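Local coordinates for putative type VI secretion protein (Escherichia coli, PDB 6SKI) that probably acts as a phospholipase effector toxin of the type VI secretion system, a hydrolase carried by binding to the VgrG spike, at residues A[34-39]-A[188-193]; A[347-352]-A[399-404]; A[497-502]-A[514-519]; A[96-101]-A[317-322]. All blocks are in the same frame, centred on the assembly; numbering follows the deposited sequence.

Contact 1. Residues A[34-39]-A[188-193]; sequences GVTLTI and KIQFDV
The carbonyl O of Leu37 is approached by two groups of strand 184-195. Gln190 N gives Leu37 O a nearly straight hydrogen bond of 2.8 Å (170° at the hydrogen). Ile189 CA adds a CA-H...O contact to Leu37 O at 3.3 Å. Leu37 N in turn donates to Lys188 O, so Leu37 bonds to the residues before and after its partner Ile189, as parallel strands do. Ile39 repeats this around Phe191: its N bonds to Gln190 O at 2.8 Å and its O receives Asp192 N. The segments run parallel with a 28° twist. Leu37, Ile39, Ile189 and Phe191 share one face. There Leu37 CD2 lies alongside Ile189 CD1 at 4.1 Å, and Ile39 CB rests 3.8 Å from Phe191 CD1. Ile39 O lies at the edge of the Phe191 ring, near its plane. On the other face Thr36 CG2 packs on Lys188 CB at 3.7 Å. The methyl CG2 of Thr38 is trans to its own backbone N, which sets it 3.5 Å from Gln190 CB and next to the Asp192 carboxylate. That carboxylate is held by a salt bridge to Arg239 and a hydrogen bond with Tyr109 OH. Helix 156-178 covers the Leu37 face through Ile168, Leu172 and Phe175. Within the sheet, strands 121-128 and 237-243 continue the parallel pairing beyond the two strands, consistent with an alpha/beta-hydrolase core.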
loop_
_atom_site.group_PDB
_atom_site.type_symbol
_atom_site.label_atom_id
_atom_site.label_comp_id
_atom_site.label_asym_id
_atom_site.label_seq_id
_atom_site.Cartn_x
_atom_site.Cartn_y
_atom_site.Cartn_z
ATOM N N GLY A 34 -11.710 -26.999 17.155
ATOM C CA GLY A 34 -11.330 -26.516 15.842
ATOM C C GLY A 34 -11.484 -25.004 15.805
ATOM O O GLY A 34 -12.601 -24.487 15.836
ATOM N N VAL A 35 -10.350 -24.309 15.747
ATOM C CA VAL A 35 -10.339 -22.852 15.795
ATOM C C VAL A 35 -10.100 -22.302 14.395
ATOM O O VAL A 35 -9.210 -22.767 13.675
ATOM C CB VAL A 35 -9.302 -22.328 16.807
ATOM C CG1 VAL A 35 -9.422 -23.094 18.108
ATOM C CG2 VAL A 35 -7.888 -22.425 16.276
ATOM N N THR A 36 -10.954 -21.374 13.978
ATOM C CA THR A 36 -10.743 -20.647 12.732
ATOM C C THR A 36 -9.762 -19.514 12.984
ATOM O O THR A 36 -10.098 -18.531 13.649
ATOM C CB THR A 36 -12.064 -20.112 12.196
ATOM O OG1 THR A 36 -13.094 -21.084 12.408
ATOM C CG2 THR A 36 -11.952 -19.815 10.716
ATOM N N LEU A 37 -8.555 -19.635 12.456
ATOM C CA LEU A 37 -7.526 -18.626 12.644
ATOM C C LEU A 37 -7.479 -17.732 11.416
ATOM O O LEU A 37 -7.248 -18.209 10.302
ATOM C CB LEU A 37 -6.166 -19.270 12.898
ATOM C CG LEU A 37 -5.013 -18.306 13.154
ATOM C CD1 LEU A 37 -5.279 -17.460 14.377
ATOM C CD2 LEU A 37 -3.743 -19.090 13.332
ATOM N N THR A 38 -7.697 -16.440 11.623
ATOM C CA THR A 38 -7.630 -15.451 10.562
ATOM C C THR A 38 -6.354 -14.643 10.717
ATOM O O THR A 38 -6.076 -14.116 11.798
ATOM C CB THR A 38 -8.843 -14.525 10.596
ATOM O OG1 THR A 38 -9.999 -15.268 10.993
ATOM C CG2 THR A 38 -9.078 -13.922 9.233
ATOM N N ILE A 39 -5.581 -14.547 9.642
ATOM C CA ILE A 39 -4.360 -13.757 9.628
ATOM C C ILE A 39 -4.652 -12.476 8.867
ATOM O O ILE A 39 -4.975 -12.511 7.674
ATOM C CB ILE A 39 -3.188 -14.526 9.005
ATOM C CG1 ILE A 39 -3.132 -15.947 9.567
ATOM C CG2 ILE A 39 -1.886 -13.794 9.257
ATOM C CD1 ILE A 39 -1.981 -16.765 9.047
ATOM N N LYS A 188 -9.068 -23.966 10.215
ATOM C CA LYS A 188 -9.129 -23.155 9.012
ATOM C C LYS A 188 -8.141 -22.012 9.155
ATOM O O LYS A 188 -7.983 -21.456 10.243
ATOM C CB LYS A 188 -10.541 -22.612 8.782
ATOM C CG LYS A 188 -10.826 -22.202 7.358
ATOM C CD LYS A 188 -12.255 -21.722 7.219
ATOM C CE LYS A 188 -12.462 -20.982 5.915
ATOM N NZ LYS A 188 -13.902 -20.918 5.549
ATOM N N ILE A 189 -7.475 -21.675 8.060
ATOM C CA ILE A 189 -6.608 -20.508 7.987
ATOM C C ILE A 189 -7.273 -19.523 7.044
ATOM O O ILE A 189 -7.393 -19.782 5.840
ATOM C CB ILE A 189 -5.195 -20.865 7.513
ATOM C CG1 ILE A 189 -4.473 -21.709 8.564
ATOM C CG2 ILE A 189 -4.411 -19.605 7.192
ATOM C CD1 ILE A 189 -3.822 -20.905 9.655
ATOM N N GLN A 190 -7.730 -18.405 7.587
ATOM C CA GLN A 190 -8.331 -17.339 6.806
ATOM C C GLN A 190 -7.367 -16.166 6.702
ATOM O O GLN A 190 -6.414 -16.045 7.475
ATOM C CB GLN A 190 -9.646 -16.884 7.434
ATOM C CG GLN A 190 -10.868 -17.608 6.933
ATOM C CD GLN A 190 -12.093 -17.276 7.746
ATOM O OE1 GLN A 190 -11.990 -16.740 8.847
ATOM N NE2 GLN A 190 -13.263 -17.592 7.212
ATOM N N PHE A 191 -7.621 -15.297 5.728
ATOM C CA PHE A 191 -6.819 -14.101 5.521
ATOM C C PHE A 191 -7.729 -12.894 5.374
ATOM O O PHE A 191 -8.725 -12.950 4.648
ATOM C CB PHE A 191 -5.933 -14.229 4.279
ATOM C CG PHE A 191 -4.811 -15.211 4.429
ATOM C CD1 PHE A 191 -3.743 -14.937 5.258
ATOM C CD2 PHE A 191 -4.817 -16.398 3.724
ATOM C CE1 PHE A 191 -2.711 -15.832 5.391
ATOM C CE2 PHE A 191 -3.785 -17.295 3.856
ATOM C CZ PHE A 191 -2.731 -17.011 4.691
ATOM N N ASP A 192 -7.391 -11.811 6.066
ATOM C CA ASP A 192 -7.981 -10.495 5.835
ATOM C C ASP A 192 -6.874 -9.619 5.270
ATOM O O ASP A 192 -5.999 -9.160 6.007
ATOM C CB ASP A 192 -8.560 -9.895 7.108
ATOM C CG ASP A 192 -9.748 -10.657 7.618
ATOM O OD1 ASP A 192 -10.627 -10.993 6.801
ATOM O OD2 ASP A 192 -9.818 -10.901 8.838
ATOM N N VAL A 193 -6.913 -9.386 3.967
ATOM C CA VAL A 193 -5.848 -8.680 3.274
ATOM C C VAL A 193 -6.266 -7.232 3.080
ATOM O O VAL A 193 -7.344 -6.952 2.542
ATOM C CB VAL A 193 -5.522 -9.351 1.932
ATOM C CG1 VAL A 193 -4.139 -8.955 1.475
ATOM C CG2 VAL A 193 -5.627 -10.857 2.063
#

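Contact 2. Residues A[347-352]-A[399-404]; sequences MDTRVY and KQVGAA
Val351 meets strand 398-409 through its CG2 methyl. With chi1 near -60° this methyl sits between the backbone N and the carbonyl carbon. Val351 CG2 touches Val401 CG1 at 3.7 Å and Ala403 CB at 3.8 Å, and it also rests on the backbone at Val401 O. Ala403 CB packs against the start of the helix, beside Val351 O and 3.7 Å from Tyr352 N. Thr349 adds its CG2 methyl, 4.0 Å from Val401 CG1, so that Val401 is met by two residues. These contacts are apolar packing. Thr349 takes the N-cap position but makes no capping bond with its side chain; its OG1 is hydrogen-bonded to Glu346 O, just before the segment. Further out, Arg350 forms a salt bridge with Glu338 on the neighbouring strand 328-341. The strand residues are fixed in turn by the sheet: the backbones of Val401 and Ala403 bond to Glu338 and Glu336, and that of Gly402 to Arg382. The arrangement is that of a helix packed by its first turn on the middle strand of a three-stranded antiparallel sheet.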
loop_
_atom_site.group_PDB
_atom_site.type_symbol
_atom_site.label_atom_id
_atom_site.label_comp_id
_atom_site.label_asym_id
_atom_site.label_seq_id
_atom_site.Cartn_x
_atom_site.Cartn_y
_atom_site.Cartn_z
ATOM N N MET A 347 2.100 41.240 -18.747
ATOM C CA MET A 347 0.728 40.805 -18.948
ATOM C C MET A 347 0.299 40.890 -20.404
ATOM O O MET A 347 -0.874 40.658 -20.708
ATOM C CB MET A 347 -0.215 41.637 -18.081
ATOM C CG MET A 347 0.001 41.453 -16.592
ATOM S SD MET A 347 -1.530 41.540 -15.653
ATOM C CE MET A 347 -0.905 41.345 -13.988
ATOM N N ASP A 348 1.217 41.225 -21.302
ATOM C CA ASP A 348 0.965 41.256 -22.735
ATOM C C ASP A 348 1.864 40.253 -23.441
ATOM O O ASP A 348 2.392 40.509 -24.524
ATOM C CB ASP A 348 1.166 42.660 -23.293
ATOM C CG ASP A 348 0.164 43.002 -24.374
ATOM O OD1 ASP A 348 0.221 42.378 -25.453
ATOM O OD2 ASP A 348 -0.684 43.892 -24.148
ATOM N N THR A 349 2.044 39.094 -22.819
ATOM C CA THR A 349 2.980 38.079 -23.265
ATOM C C THR A 349 2.214 36.798 -23.568
ATOM O O THR A 349 1.136 36.556 -23.022
ATOM C CB THR A 349 4.055 37.840 -22.193
ATOM O OG1 THR A 349 4.714 39.077 -21.903
ATOM C CG2 THR A 349 5.101 36.866 -22.669
ATOM N N ARG A 350 2.775 35.979 -24.461
ATOM C CA ARG A 350 2.131 34.716 -24.808
ATOM C C ARG A 350 2.014 33.806 -23.594
ATOM O O ARG A 350 0.994 33.130 -23.410
ATOM C CB ARG A 350 2.911 34.016 -25.919
ATOM C CG ARG A 350 2.279 32.719 -26.390
ATOM C CD ARG A 350 3.255 31.883 -27.198
ATOM N NE ARG A 350 4.513 31.658 -26.491
ATOM C CZ ARG A 350 4.714 30.668 -25.627
ATOM N NH1 ARG A 350 3.739 29.812 -25.358
ATOM N NH2 ARG A 350 5.890 30.534 -25.030
ATOM N N VAL A 351 3.048 33.773 -22.752
ATOM C CA VAL A 351 3.025 32.892 -21.591
ATOM C C VAL A 351 1.958 33.340 -20.599
ATOM O O VAL A 351 1.280 32.511 -19.982
ATOM C CB VAL A 351 4.423 32.809 -20.945
ATOM C CG1 VAL A 351 5.425 32.271 -21.946
ATOM C CG2 VAL A 351 4.870 34.155 -20.424
ATOM N N TYR A 352 1.776 34.654 -20.441
ATOM C CA TYR A 352 0.722 35.139 -19.557
ATOM C C TYR A 352 -0.656 34.793 -20.095
ATOM O O TYR A 352 -1.551 34.425 -19.329
ATOM C CB TYR A 352 0.837 36.647 -19.355
ATOM C CG TYR A 352 -0.175 37.170 -18.364
ATOM C CD1 TYR A 352 0.011 36.999 -17.003
ATOM C CD2 TYR A 352 -1.328 37.810 -18.791
ATOM C CE1 TYR A 352 -0.911 37.465 -16.095
ATOM C CE2 TYR A 352 -2.259 38.278 -17.888
ATOM C CZ TYR A 352 -2.042 38.103 -16.541
ATOM O OH TYR A 352 -2.962 38.564 -15.628
ATOM N N LYS A 399 14.235 40.529 -21.607
ATOM C CA LYS A 399 13.815 39.900 -20.366
ATOM C C LYS A 399 13.233 38.534 -20.683
ATOM O O LYS A 399 12.605 38.342 -21.725
ATOM C CB LYS A 399 12.767 40.749 -19.630
ATOM C CG LYS A 399 11.380 40.676 -20.253
ATOM C CD LYS A 399 10.576 41.945 -20.069
ATOM C CE LYS A 399 10.500 42.361 -18.618
ATOM N NZ LYS A 399 9.512 43.457 -18.431
ATOM N N GLN A 400 13.447 37.585 -19.786
ATOM C CA GLN A 400 12.736 36.318 -19.830
ATOM C C GLN A 400 11.522 36.438 -18.923
ATOM O O GLN A 400 11.663 36.690 -17.720
ATOM C CB GLN A 400 13.620 35.151 -19.396
ATOM C CG GLN A 400 13.049 33.800 -19.794
ATOM C CD GLN A 400 13.671 32.651 -19.039
ATOM O OE1 GLN A 400 14.045 32.788 -17.876
ATOM N NE2 GLN A 400 13.782 31.503 -19.695
ATOM N N VAL A 401 10.339 36.283 -19.508
ATOM C CA VAL A 401 9.074 36.331 -18.791
ATOM C C VAL A 401 8.496 34.925 -18.788
ATOM O O VAL A 401 8.294 34.323 -19.849
ATOM C CB VAL A 401 8.096 37.326 -19.429
ATOM C CG1 VAL A 401 6.681 37.051 -18.958
ATOM C CG2 VAL A 401 8.499 38.745 -19.100
ATOM N N GLY A 402 8.258 34.401 -17.601
ATOM C CA GLY A 402 7.590 33.122 -17.433
ATOM C C GLY A 402 6.285 33.319 -16.693
ATOM O O GLY A 402 6.173 34.195 -15.840
ATOM N N ALA A 403 5.297 32.514 -17.040
ATOM C CA ALA A 403 4.000 32.565 -16.390
ATOM C C ALA A 403 3.555 31.157 -16.042
ATOM O O ALA A 403 3.845 30.202 -16.774
ATOM C CB ALA A 403 2.954 33.245 -17.272
ATOM N N ALA A 404 2.881 31.031 -14.903
ATOM C CA ALA A 404 2.282 29.766 -14.504
ATOM C C ALA A 404 1.019 30.041 -13.704
ATOM O O ALA A 404 0.736 31.176 -13.329
ATOM C CB ALA A 404 3.258 28.912 -13.695
#

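Contact 3. Residues A[497-502]-A[514-519]; sequences DGNLWV and FGPKGN
This is a surface contact between the chain entering strand 500-502 and the loop 514-519, where Gly498 and Leu500 meet Pro516 and Asn519 at the edge of a small beta element. Asn519 carries the polar part. Asn519 ND2 donates a weak hydrogen bond to Leu500 O, 3.4 Å long with 148° at the hydrogen. Asn519 ND2 also lies in the plane of the Trp501 ring, at its edge, 3.5 Å from Trp501 CD1. The amide therefore does not stack on the indole; the two planes are 34° apart. Asn519 CG sits between its backbone N and carbonyl carbon (chi1 74°), and this turns the amide toward the strand. Gly498 is met at two atoms: its CA makes a CA-H...O contact with Asn519 O at 3.6 Å, and its O lies against Pro516 CB. The backbone around Gly498 is braced from within, since Asn499 ND2 donates to Asp497 OD2 at 3.0 Å, on the syn side of the carboxylate. Gly515 and Gly518 adopt backbone angles unfavourable for residues with a CB, and these shape the loop. Strand 500-502 pairs antiparallel with 509-511, and His512 bonds to the backbone of Asn499 and touches Asn519. Asp497 bonds through its backbone to Ala521 of strand 521-523, while Leu500 packs away from the loop on Leu57 of helix 53-58.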
loop_
_atom_site.group_PDB
_atom_site.type_symbol
_atom_site.label_atom_id
_atom_site.label_comp_id
_atom_site.label_asym_id
_atom_site.label_seq_id
_atom_site.Cartn_x
_atom_site.Cartn_y
_atom_site.Cartn_z
ATOM N N ASP A 497 16.939 15.366 -9.872
ATOM C CA ASP A 497 17.839 14.361 -9.332
ATOM C C ASP A 497 19.140 14.395 -10.114
ATOM O O ASP A 497 19.165 14.720 -11.301
ATOM C CB ASP A 497 17.230 12.957 -9.382
ATOM C CG ASP A 497 17.749 12.063 -8.277
ATOM O OD1 ASP A 497 17.518 12.384 -7.093
ATOM O OD2 ASP A 497 18.396 11.043 -8.588
ATOM N N GLY A 498 20.229 14.035 -9.439
ATOM C CA GLY A 498 21.530 13.981 -10.070
ATOM C C GLY A 498 21.997 12.592 -10.429
ATOM O O GLY A 498 23.174 12.421 -10.773
ATOM N N ASN A 499 21.126 11.591 -10.371
ATOM C CA ASN A 499 21.480 10.212 -10.658
ATOM C C ASN A 499 21.002 9.761 -12.028
ATOM O O ASN A 499 21.123 8.579 -12.356
ATOM C CB ASN A 499 20.910 9.295 -9.579
ATOM C CG ASN A 499 21.576 9.493 -8.241
ATOM O OD1 ASN A 499 22.781 9.296 -8.102
ATOM N ND2 ASN A 499 20.795 9.888 -7.245
ATOM N N LEU A 500 20.466 10.672 -12.834
ATOM C CA LEU A 500 19.927 10.329 -14.137
ATOM C C LEU A 500 20.322 11.398 -15.141
ATOM O O LEU A 500 20.566 12.553 -14.789
ATOM C CB LEU A 500 18.396 10.208 -14.111
ATOM C CG LEU A 500 17.708 9.239 -13.153
ATOM C CD1 LEU A 500 16.211 9.306 -13.359
ATOM C CD2 LEU A 500 18.202 7.821 -13.356
ATOM N N TRP A 501 20.377 10.994 -16.404
ATOM C CA TRP A 501 20.437 11.921 -17.521
ATOM C C TRP A 501 19.368 11.505 -18.515
ATOM O O TRP A 501 19.316 10.343 -18.919
ATOM C CB TRP A 501 21.820 11.929 -18.184
ATOM C CG TRP A 501 21.880 12.813 -19.384
ATOM C CD1 TRP A 501 22.064 14.162 -19.396
ATOM C CD2 TRP A 501 21.742 12.413 -20.751
ATOM N NE1 TRP A 501 22.051 14.628 -20.685
ATOM C CE2 TRP A 501 21.854 13.574 -21.536
ATOM C CE3 TRP A 501 21.540 11.188 -21.386
ATOM C CZ2 TRP A 501 21.768 13.544 -22.922
ATOM C CZ3 TRP A 501 21.455 11.162 -22.760
ATOM C CH2 TRP A 501 21.570 12.331 -23.514
ATOM N N VAL A 502 18.517 12.441 -18.909
ATOM C CA VAL A 502 17.416 12.153 -19.817
ATOM C C VAL A 502 17.755 12.752 -21.170
ATOM O O VAL A 502 18.153 13.920 -21.256
ATOM C CB VAL A 502 16.081 12.693 -19.282
ATOM C CG1 VAL A 502 14.942 12.223 -20.156
ATOM C CG2 VAL A 502 15.870 12.248 -17.849
ATOM N N PHE A 514 28.184 5.416 -12.446
ATOM C CA PHE A 514 29.469 5.647 -11.800
ATOM C C PHE A 514 29.416 6.801 -10.809
ATOM O O PHE A 514 30.470 7.276 -10.369
ATOM C CB PHE A 514 30.546 5.903 -12.857
ATOM C CG PHE A 514 30.578 4.867 -13.935
ATOM C CD1 PHE A 514 30.434 5.227 -15.262
ATOM C CD2 PHE A 514 30.731 3.529 -13.623
ATOM C CE1 PHE A 514 30.451 4.276 -16.257
ATOM C CE2 PHE A 514 30.750 2.574 -14.613
ATOM C CZ PHE A 514 30.610 2.948 -15.932
ATOM N N GLY A 515 28.223 7.264 -10.451
ATOM C CA GLY A 515 28.072 8.399 -9.575
ATOM C C GLY A 515 27.518 9.598 -10.313
ATOM O O GLY A 515 27.528 9.653 -11.546
ATOM N N PRO A 516 27.016 10.581 -9.570
ATOM C CA PRO A 516 26.446 11.770 -10.212
ATOM C C PRO A 516 27.500 12.551 -10.980
ATOM O O PRO A 516 28.636 12.709 -10.531
ATOM C CB PRO A 516 25.892 12.574 -9.031
ATOM C CG PRO A 516 26.715 12.132 -7.871
ATOM C CD PRO A 516 26.961 10.671 -8.102
ATOM N N LYS A 517 27.108 13.042 -12.153
ATOM C CA LYS A 517 28.001 13.776 -13.037
ATOM C C LYS A 517 27.880 15.284 -12.869
ATOM O O LYS A 517 28.409 16.034 -13.695
ATOM C CB LYS A 517 27.733 13.391 -14.492
ATOM C CG LYS A 517 28.044 11.942 -14.820
ATOM C CD LYS A 517 29.529 11.730 -15.052
ATOM C CE LYS A 517 29.994 10.412 -14.463
ATOM N NZ LYS A 517 31.444 10.185 -14.696
ATOM N N GLY A 518 27.190 15.744 -11.829
ATOM C CA GLY A 518 27.014 17.158 -11.586
ATOM C C GLY A 518 25.848 17.796 -12.306
ATOM O O GLY A 518 25.540 18.964 -12.037
ATOM N N ASN A 519 25.189 17.075 -13.206
ATOM C CA ASN A 519 24.019 17.601 -13.887
ATOM C C ASN A 519 22.773 17.398 -13.033
ATOM O O ASN A 519 22.786 16.687 -12.026
ATOM C CB ASN A 519 23.824 16.919 -15.238
ATOM C CG ASN A 519 23.289 15.510 -15.101
ATOM O OD1 ASN A 519 23.634 14.797 -14.162
ATOM N ND2 ASN A 519 22.432 15.106 -16.029
#

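Contact 4. Residues A[96-101]-A[317-322]; sequences RGYYSN and YNPVGS
Two loops meet here by a CH-pi contact between Tyr98 and Pro319, the latter on a loop within the range of the Tle1-like catalytic family. Pro319 CD stands over the centre of the Tyr98 ring, 3.8 Å from the centroid and only 3° off the ring normal. Pro319 CG lies over the same face, 3.9 Å from Tyr98 CE2. Tyr99 CD2 lies over the opposite face, nearer the rim, so the ring is held between the two residues. Tyr98 CG is anti to the backbone N (chi1 -164°), which carries the ring out to the proline. Tyr98 CB lies 3.4 Å from Tyr317 O. Pro319 also opens a type I turn to Ser322, and Ser322 OG donates to Pro319 O at 2.7 Å. Asn318 is fixed through its backbone N, which bonds to Glu326. Tyr317 points the other way; it stacks on His487, and its side chain comes close to what may be a Ser-His-Asp catalytic triad (Ser197, His310, Asp245). The backbones of Tyr98 and Gly316 are hydrogen-bonded, joining the loops next to the proline contact. Beyond Tyr98 the chain enters helix 101-108, whose first residue, Asn101, touches helix 416-431.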
loop_
_atom_site.group_PDB
_atom_site.type_symbol
_atom_site.label_atom_id
_atom_site.label_comp_id
_atom_site.label_asym_id
_atom_site.label_seq_id
_atom_site.Cartn_x
_atom_site.Cartn_y
_atom_site.Cartn_z
ATOM N N ARG A 96 8.100 13.601 3.907
ATOM C CA ARG A 96 7.764 12.468 4.754
ATOM C C ARG A 96 6.263 12.445 4.993
ATOM O O ARG A 96 5.667 13.466 5.347
ATOM C CB ARG A 96 8.496 12.526 6.093
ATOM C CG ARG A 96 8.447 11.217 6.856
ATOM C CD ARG A 96 8.685 11.418 8.342
ATOM N NE ARG A 96 9.119 10.193 9.009
ATOM C CZ ARG A 96 10.271 9.568 8.777
ATOM N NH1 ARG A 96 11.140 10.054 7.901
ATOM N NH2 ARG A 96 10.561 8.458 9.438
ATOM N N GLY A 97 5.657 11.273 4.809
ATOM C CA GLY A 97 4.233 11.121 4.994
ATOM C C GLY A 97 3.866 10.834 6.435
ATOM O O GLY A 97 4.707 10.751 7.326
ATOM N N TYR A 98 2.570 10.681 6.655
ATOM C CA TYR A 98 2.016 10.366 7.959
ATOM C C TYR A 98 1.522 8.925 7.949
ATOM O O TYR A 98 1.621 8.218 6.946
ATOM C CB TYR A 98 0.896 11.348 8.307
ATOM C CG TYR A 98 0.492 11.371 9.761
ATOM C CD1 TYR A 98 1.432 11.539 10.761
ATOM C CD2 TYR A 98 -0.837 11.243 10.130
ATOM C CE1 TYR A 98 1.062 11.567 12.087
ATOM C CE2 TYR A 98 -1.216 11.272 11.450
ATOM C CZ TYR A 98 -0.264 11.434 12.426
ATOM O OH TYR A 98 -0.641 11.462 13.746
ATOM N N TYR A 99 0.992 8.492 9.085
ATOM C CA TYR A 99 0.430 7.154 9.181
ATOM C C TYR A 99 -0.716 6.995 8.194
ATOM O O TYR A 99 -1.591 7.858 8.089
ATOM C CB TYR A 99 -0.056 6.900 10.604
ATOM C CG TYR A 99 1.061 6.757 11.602
ATOM C CD1 TYR A 99 2.124 5.903 11.361
ATOM C CD2 TYR A 99 1.059 7.482 12.782
ATOM C CE1 TYR A 99 3.149 5.769 12.267
ATOM C CE2 TYR A 99 2.081 7.357 13.695
ATOM C CZ TYR A 99 3.124 6.498 13.434
ATOM O OH TYR A 99 4.148 6.368 14.343
ATOM N N SER A 100 -0.707 5.888 7.462
ATOM C CA SER A 100 -1.754 5.617 6.488
ATOM C C SER A 100 -2.940 4.983 7.200
ATOM O O SER A 100 -2.942 4.802 8.419
ATOM C CB SER A 100 -1.227 4.728 5.369
ATOM O OG SER A 100 -0.333 3.756 5.873
ATOM N N ASN A 101 -3.964 4.618 6.439
ATOM C CA ASN A 101 -5.110 3.929 7.005
ATOM C C ASN A 101 -4.841 2.449 7.203
ATOM O O ASN A 101 -5.550 1.803 7.980
ATOM C CB ASN A 101 -6.332 4.112 6.104
ATOM C CG ASN A 101 -7.074 5.393 6.388
ATOM O OD1 ASN A 101 -6.852 6.036 7.410
ATOM N ND2 ASN A 101 -7.956 5.778 5.480
ATOM N N TYR A 317 -1.213 11.981 5.030
ATOM C CA TYR A 317 -1.019 13.422 5.102
ATOM C C TYR A 317 -0.864 13.835 6.557
ATOM O O TYR A 317 -1.659 13.428 7.408
ATOM C CB TYR A 317 -2.188 14.170 4.463
ATOM C CG TYR A 317 -2.166 14.181 2.954
ATOM C CD1 TYR A 317 -1.066 14.653 2.260
ATOM C CD2 TYR A 317 -3.256 13.742 2.225
ATOM C CE1 TYR A 317 -1.047 14.672 0.885
ATOM C CE2 TYR A 317 -3.248 13.763 0.850
ATOM C CZ TYR A 317 -2.141 14.225 0.185
ATOM O OH TYR A 317 -2.132 14.244 -1.189
ATOM N N ASN A 318 0.161 14.635 6.835
ATOM C CA ASN A 318 0.437 15.051 8.200
ATOM C C ASN A 318 -0.632 16.020 8.704
ATOM O O ASN A 318 -1.252 16.741 7.917
ATOM C CB ASN A 318 1.820 15.684 8.290
ATOM C CG ASN A 318 2.847 14.940 7.478
ATOM O OD1 ASN A 318 2.789 14.919 6.255
ATOM N ND2 ASN A 318 3.788 14.304 8.158
ATOM N N PRO A 319 -0.872 16.047 10.013
ATOM C CA PRO A 319 -1.915 16.915 10.562
ATOM C C PRO A 319 -1.565 18.391 10.442
ATOM O O PRO A 319 -0.438 18.776 10.126
ATOM C CB PRO A 319 -1.985 16.479 12.029
ATOM C CG PRO A 319 -1.462 15.077 12.003
ATOM C CD PRO A 319 -0.312 15.183 11.062
ATOM N N VAL A 320 -2.575 19.222 10.713
ATOM C CA VAL A 320 -2.460 20.663 10.504
ATOM C C VAL A 320 -1.399 21.275 11.412
ATOM O O VAL A 320 -0.660 22.180 11.003
ATOM C CB VAL A 320 -3.833 21.332 10.701
ATOM C CG1 VAL A 320 -3.683 22.743 11.235
ATOM C CG2 VAL A 320 -4.584 21.355 9.394
ATOM N N GLY A 321 -1.296 20.804 12.648
ATOM C CA GLY A 321 -0.410 21.431 13.605
ATOM C C GLY A 321 0.984 20.853 13.692
ATOM O O GLY A 321 1.793 21.350 14.483
ATOM N N SER A 322 1.299 19.832 12.904
ATOM C CA SER A 322 2.624 19.245 12.939
ATOM C C SER A 322 3.636 20.169 12.269
ATOM O O SER A 322 3.268 21.057 11.498
ATOM C CB SER A 322 2.617 17.884 12.249
ATOM O OG SER A 322 2.001 17.965 10.977
#

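Contact 4 lies nearest the middle of the chain, about 14 Å from its centre. Contact 1 lies on the opposite side of that centre from contacts 2 and 3. The centres of contacts 1 and 2 are about 63 Å apart, which shows how elongated the protein is. Contacts 1 and 4 interlock along the sequence: their segments alternate, and their nearest atoms are about 10 Å apart. Contacts 2 and 3 follow later in the chain. Contact 1 belongs to the mixed main sheet and contact 2 to a separate antiparallel sheet. Contact 3 joins loops and short strands near the C-terminus. Contacts 1 and 4 join early segments to later ones; 2 and 3 close shorter spans.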